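Local coordinates for putative acetoin utilization protein, acetoin dehydrogenase (Thermus thermophilus, PDB 5AWE) that is of unknown function but, with its paired CBS domains and an ACT domain, probably senses a small ligand and regulates a partner or process, at residues D10-A15 with R33-M38; G45-K50 with R78-R83. All coordinates share one frame; numbering follows the deposited sequence.

Contact 1 of 2, residues D10-A15 with R33-M38; sequences DPVVVA and RRLPVM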
loop_
_atom_site.group_PDB
_atom_site.type_symbol
_atom_site.label_atom_id
_atom_site.label_comp_id
_atom_site.label_asym_id
_atom_site.label_seq_id
_atom_site.Cartn_x
_atom_site.Cartn_y
_atom_site.Cartn_z
ATOM N N ASP A 10 7.640 2.660 -33.501
ATOM C CA ASP A 10 6.544 3.420 -32.898
ATOM C C ASP A 10 6.211 2.971 -31.471
ATOM O O ASP A 10 5.103 2.502 -31.202
ATOM C CB ASP A 10 5.291 3.313 -33.775
ATOM C CG ASP A 10 5.522 3.839 -35.187
ATOM O OD1 ASP A 10 6.305 4.801 -35.349
ATOM O OD2 ASP A 10 4.923 3.290 -36.136
ATOM N N PRO A 11 7.170 3.110 -30.538
ATOM C CA PRO A 11 6.932 2.704 -29.151
ATOM C C PRO A 11 6.026 3.694 -28.424
ATOM O O PRO A 11 5.803 4.812 -28.898
ATOM C CB PRO A 11 8.331 2.667 -28.545
ATOM C CG PRO A 11 9.084 3.687 -29.323
ATOM C CD PRO A 11 8.539 3.623 -30.729
ATOM N N VAL A 12 5.511 3.279 -27.274
ATOM C CA VAL A 12 4.716 4.162 -26.439
ATOM C C VAL A 12 5.643 5.138 -25.741
ATOM O O VAL A 12 6.694 4.752 -25.246
ATOM C CB VAL A 12 3.945 3.371 -25.367
ATOM C CG1 VAL A 12 3.149 4.324 -24.490
ATOM C CG2 VAL A 12 3.027 2.357 -26.039
ATOM N N VAL A 13 5.268 6.405 -25.710
ATOM C CA VAL A 13 6.065 7.376 -24.990
ATOM C C VAL A 13 5.180 8.031 -23.952
ATOM O O VAL A 13 3.986 7.768 -23.887
ATOM C CB VAL A 13 6.662 8.454 -25.934
ATOM C CG1 VAL A 13 7.457 7.788 -27.044
ATOM C CG2 VAL A 13 5.561 9.321 -26.515
ATOM N N VAL A 14 5.769 8.882 -23.133
ATOM C CA VAL A 14 5.049 9.452 -22.023
ATOM C C VAL A 14 5.631 10.851 -21.843
ATOM O O VAL A 14 6.665 11.172 -22.438
ATOM C CB VAL A 14 5.247 8.552 -20.760
ATOM C CG1 VAL A 14 6.393 9.062 -19.907
ATOM C CG2 VAL A 14 3.960 8.436 -19.989
ATOM N N ALA A 15 4.960 11.684 -21.054
ATOM C CA ALA A 15 5.444 13.035 -20.784
ATOM C C ALA A 15 5.900 13.138 -19.327
ATOM O O ALA A 15 5.389 12.437 -18.457
ATOM C CB ALA A 15 4.345 14.054 -21.072
ATOM N N ARG A 33 8.117 -2.362 -21.125
ATOM C CA ARG A 33 8.782 -2.416 -19.827
ATOM C C ARG A 33 9.637 -1.174 -19.599
ATOM O O ARG A 33 10.045 -0.877 -18.480
ATOM C CB ARG A 33 9.651 -3.671 -19.747
ATOM C CG ARG A 33 9.834 -4.229 -18.347
ATOM C CD ARG A 33 10.062 -5.735 -18.399
ATOM N NE ARG A 33 9.017 -6.401 -19.175
ATOM C CZ ARG A 33 9.012 -7.696 -19.480
ATOM N NH1 ARG A 33 10.001 -8.484 -19.075
ATOM N NH2 ARG A 33 8.014 -8.207 -20.194
ATOM N N ARG A 34 9.920 -0.448 -20.669
ATOM C CA ARG A 34 10.549 0.847 -20.523
ATOM C C ARG A 34 9.794 1.889 -21.337
ATOM O O ARG A 34 9.117 1.570 -22.309
ATOM C CB ARG A 34 12.014 0.774 -20.953
ATOM C CG ARG A 34 12.220 0.272 -22.350
ATOM C CD ARG A 34 13.512 -0.509 -22.455
ATOM N NE ARG A 34 13.420 -1.833 -21.841
ATOM C CZ ARG A 34 14.204 -2.250 -20.854
ATOM N NH1 ARG A 34 15.140 -1.446 -20.358
ATOM N NH2 ARG A 34 14.069 -3.479 -20.374
ATOM N N LEU A 35 9.905 3.139 -20.918
ATOM C CA LEU A 35 9.063 4.189 -21.460
ATOM C C LEU A 35 9.884 5.448 -21.707
ATOM O O LEU A 35 10.215 6.178 -20.771
ATOM C CB LEU A 35 7.934 4.487 -20.471
ATOM C CG LEU A 35 6.480 4.515 -20.949
ATOM C CD1 LEU A 35 6.274 3.570 -22.122
ATOM C CD2 LEU A 35 5.582 4.124 -19.782
ATOM N N PRO A 36 10.247 5.707 -22.969
ATOM C CA PRO A 36 11.033 6.916 -23.229
ATOM C C PRO A 36 10.144 8.106 -22.896
ATOM O O PRO A 36 8.926 8.000 -22.998
ATOM C CB PRO A 36 11.362 6.825 -24.720
ATOM C CG PRO A 36 10.311 5.920 -25.289
ATOM C CD PRO A 36 9.943 4.957 -24.200
ATOM N N VAL A 37 10.741 9.217 -22.473
ATOM C CA VAL A 37 9.966 10.384 -22.075
ATOM C C VAL A 37 10.181 11.566 -23.021
ATOM O O VAL A 37 11.281 12.114 -23.099
ATOM C CB VAL A 37 10.325 10.821 -20.640
ATOM C CG1 VAL A 37 9.423 11.981 -20.205
ATOM C CG2 VAL A 37 10.162 9.645 -19.681
HETATM N N MSE A 38 9.120 11.954 -23.725
HETATM C CA MSE A 38 9.163 13.069 -24.682
HETATM C C MSE A 38 8.697 14.401 -24.087
HETATM O O MSE A 38 7.732 14.459 -23.328
HETATM C CB MSE A 38 8.294 12.762 -25.913
HETATM C CG MSE A 38 8.684 11.497 -26.666
HETATM SE SE MSE A 38 10.376 11.556 -27.223
HETATM C CE MSE A 38 10.266 12.765 -28.589
#
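Val14 pairs with Val37 in a single backbone bridge: Val14 N donates to Pro36 O (3.3 Å), Met38 N donates to Val14 O (2.9 Å), and the touching parts, 12-15 and 35-38, run 53° apart. The bond through Val14 N is the longer of the two and bent (135° at the hydrogen), so the one at Val14 O is the firmer. Val14 O also receives a CA-H contact from Val37, so this one carbonyl is touched by two successive residues of the strand.

Around the bridge the side-chain packing is apolar. Val13 crosses Met38, a selenomethionine, at a slant, its CB 3.7 Å from Met38 CG with the CG2 methyl beside it. CG1 of Val13 points away from its own carbonyl carbon (chi1 -55°), which brings it against the Pro36 ring, 3.8 Å from CG; the two side chains meet at about a right angle. From the neighbouring residue, Val12 O faces the Pro36 ring 3.4 Å from CD, and Val12 CG1 rests 4.0 Å from Leu35 CD1. Further along, Val14 CG1 touches Val37 CG2 at 3.8 Å.

Helix 20-30 continues this apolar layer, with Leu26 against Val12 and Leu27 against Leu35. Leu117, from strand 116-122 of the second CBS repeat, meets Val13 and Met38. Buried Val14 has both its backbone N and O paired with the strand, and no charged group joins the two segments: apolar side chains, the Pro36 ring and Met38 among them, supply the rest.

Contact 2 of 2, residues G45-K50 with R78-R83; sequences GLVTDK and REVMAR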
loop_
_atom_site.group_PDB
_atom_site.type_symbol
_atom_site.label_atom_id
_atom_site.label_comp_id
_atom_site.label_asym_id
_atom_site.label_seq_id
_atom_site.Cartn_x
_atom_site.Cartn_y
_atom_site.Cartn_z
ATOM N N GLY A 45 14.276 11.938 -21.194
ATOM C CA GLY A 45 14.443 10.995 -20.105
ATOM C C GLY A 45 13.918 9.617 -20.426
ATOM O O GLY A 45 13.302 9.401 -21.466
ATOM N N LEU A 46 14.163 8.676 -19.522
ATOM C CA LEU A 46 13.752 7.294 -19.725
ATOM C C LEU A 46 13.356 6.654 -18.402
ATOM O O LEU A 46 14.007 6.872 -17.374
ATOM C CB LEU A 46 14.888 6.499 -20.374
ATOM C CG LEU A 46 14.581 5.092 -20.901
ATOM C CD1 LEU A 46 14.779 4.079 -19.805
ATOM C CD2 LEU A 46 13.161 5.041 -21.438
ATOM N N VAL A 47 12.282 5.869 -18.438
ATOM C CA VAL A 47 11.783 5.191 -17.249
ATOM C C VAL A 47 11.495 3.723 -17.535
ATOM O O VAL A 47 10.931 3.385 -18.582
ATOM C CB VAL A 47 10.481 5.863 -16.721
ATOM C CG1 VAL A 47 10.781 7.243 -16.171
ATOM C CG2 VAL A 47 9.474 5.972 -17.836
ATOM N N THR A 48 11.883 2.857 -16.605
ATOM C CA THR A 48 11.487 1.455 -16.655
ATOM C C THR A 48 10.344 1.155 -15.681
ATOM O O THR A 48 10.020 1.964 -14.806
ATOM C CB THR A 48 12.645 0.529 -16.289
ATOM O OG1 THR A 48 12.964 0.702 -14.904
ATOM C CG2 THR A 48 13.871 0.839 -17.141
ATOM N N ASP A 49 9.744 -0.020 -15.839
ATOM C CA ASP A 49 8.719 -0.493 -14.922
ATOM C C ASP A 49 9.301 -0.570 -13.513
ATOM O O ASP A 49 8.632 -0.214 -12.539
ATOM C CB ASP A 49 8.223 -1.873 -15.366
ATOM C CG ASP A 49 6.906 -2.268 -14.706
ATOM O OD1 ASP A 49 5.861 -1.686 -15.057
ATOM O OD2 ASP A 49 6.915 -3.165 -13.839
ATOM N N LYS A 50 10.547 -1.024 -13.404
ATOM C CA LYS A 50 11.230 -1.038 -12.113
ATOM C C LYS A 50 11.313 0.354 -11.488
ATOM O O LYS A 50 10.842 0.563 -10.370
ATOM C CB LYS A 50 12.642 -1.603 -12.261
ATOM C CG LYS A 50 12.773 -3.078 -11.937
ATOM C CD LYS A 50 14.189 -3.408 -11.471
ATOM C CE LYS A 50 14.503 -2.728 -10.140
ATOM N NZ LYS A 50 15.932 -2.884 -9.743
ATOM N N ARG A 78 8.692 12.868 -14.251
ATOM C CA ARG A 78 9.862 13.736 -14.249
ATOM C C ARG A 78 10.770 13.494 -13.050
ATOM O O ARG A 78 11.984 13.639 -13.152
ATOM C CB ARG A 78 9.435 15.205 -14.272
ATOM C CG ARG A 78 10.596 16.165 -14.505
ATOM C CD ARG A 78 10.193 17.618 -14.279
ATOM N NE ARG A 78 8.978 17.982 -15.007
ATOM C CZ ARG A 78 8.957 18.356 -16.283
ATOM N NH1 ARG A 78 10.088 18.413 -16.977
ATOM N NH2 ARG A 78 7.806 18.674 -16.863
ATOM N N GLU A 79 10.177 13.116 -11.920
ATOM C CA GLU A 79 10.910 12.983 -10.665
ATOM C C GLU A 79 11.658 11.660 -10.547
ATOM O O GLU A 79 12.476 11.479 -9.641
ATOM C CB GLU A 79 9.945 13.135 -9.483
ATOM C CG GLU A 79 9.207 14.473 -9.476
ATOM C CD GLU A 79 8.304 14.643 -8.270
ATOM O OE1 GLU A 79 7.110 14.979 -8.460
ATOM O OE2 GLU A 79 8.787 14.443 -7.135
ATOM N N VAL A 80 11.386 10.734 -11.459
ATOM C CA VAL A 80 12.010 9.416 -11.391
ATOM C C VAL A 80 12.711 9.003 -12.687
ATOM O O VAL A 80 13.361 7.960 -12.735
ATOM C CB VAL A 80 10.966 8.332 -11.026
ATOM C CG1 VAL A 80 10.370 8.633 -9.656
ATOM C CG2 VAL A 80 9.864 8.289 -12.083
HETATM N N MSE A 81 12.577 9.807 -13.736
HETATM C CA MSE A 81 13.153 9.429 -15.021
HETATM C C MSE A 81 14.675 9.542 -15.004
HETATM O O MSE A 81 15.250 10.294 -14.211
HETATM C CB MSE A 81 12.557 10.274 -16.162
HETATM C CG MSE A 81 12.838 11.772 -16.108
HETATM SE SE MSE A 81 11.986 12.677 -17.438
HETATM C CE MSE A 81 13.024 14.122 -17.548
ATOM N N ALA A 82 15.324 8.765 -15.865
ATOM C CA ALA A 82 16.781 8.735 -15.910
ATOM C C ALA A 82 17.272 9.616 -17.036
ATOM O O ALA A 82 16.654 9.673 -18.102
ATOM C CB ALA A 82 17.276 7.319 -16.125
ATOM N N ARG A 83 18.379 10.308 -16.792
ATOM C CA ARG A 83 19.099 10.986 -17.855
ATOM C C ARG A 83 20.570 11.181 -17.495
ATOM O O ARG A 83 20.959 11.106 -16.330
ATOM C CB ARG A 83 18.444 12.333 -18.181
ATOM C CG ARG A 83 18.540 13.385 -17.102
ATOM C CD ARG A 83 17.745 14.639 -17.497
ATOM N NE ARG A 83 18.082 15.104 -18.843
ATOM C CZ ARG A 83 17.464 16.103 -19.470
ATOM N NH1 ARG A 83 17.840 16.450 -20.693
ATOM N NH2 ARG A 83 16.471 16.759 -18.879
#
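Leu46 and Ala82 form an antiparallel hydrogen-bonded pair, a single beta bridge that attaches the leading loop of the second CBS repeat to strand 42-48 of the first. Leu46 N donates to Ala82 O at 3.0 Å. The return bond, from Ala82 N to Leu46 O, is shorter at 2.8 Å and also the straighter of the two. Two CA-H contacts accompany them, Gly45 CA to Ala82 O and Met81 CA to Leu46 O.

Met81, a selenomethionine, can be followed outward. Its CB meets Val47 CG1 at 3.5 Å and lies 3.9 Å from Leu46 O. From there CG turns into the space between the backbone N and the carbonyl carbon (chi1 64°), and the chain beyond it runs out extended, along the strand toward its start. That course carries SE to 4.0 Å from the CA of Gly45, where no side chain stands in the way. Val37 of the adjacent strand also touches Met81. At the CB end of Met81, the same Val47 CG1 that presses on it reaches 4.3 Å from Val80 CG2, so one methyl bridges two consecutive residues of the loop.

Just past the pairing the strand gives way to helix 49-53, and Thr48 sits at its N-cap, with OG1 hydrogen-bonded to the backbone N of Asp51.

In the fold
Both segments of contact 1 precede those of contact 2 in the chain, and the two contacts lie about 10 Å apart, centre to centre. They share the antiparallel hairpin of strands 34-39 and 42-48: residues 10-15 join the first strand, residues 78-83 the second. Probable hydrogen bonds from Leu35 N to Val47 O (2.6 Å) and from Val37 N to Gly45 O (2.8 Å) tie them together. The connections also cross between repeats. Strand 8-9, just ahead of contact 1, pairs with strand 116-122 of the second CBS repeat, whereas 78-83 pairs back onto the first. This exchange of leading segments is consistent with the two repeats forming one CBS pair.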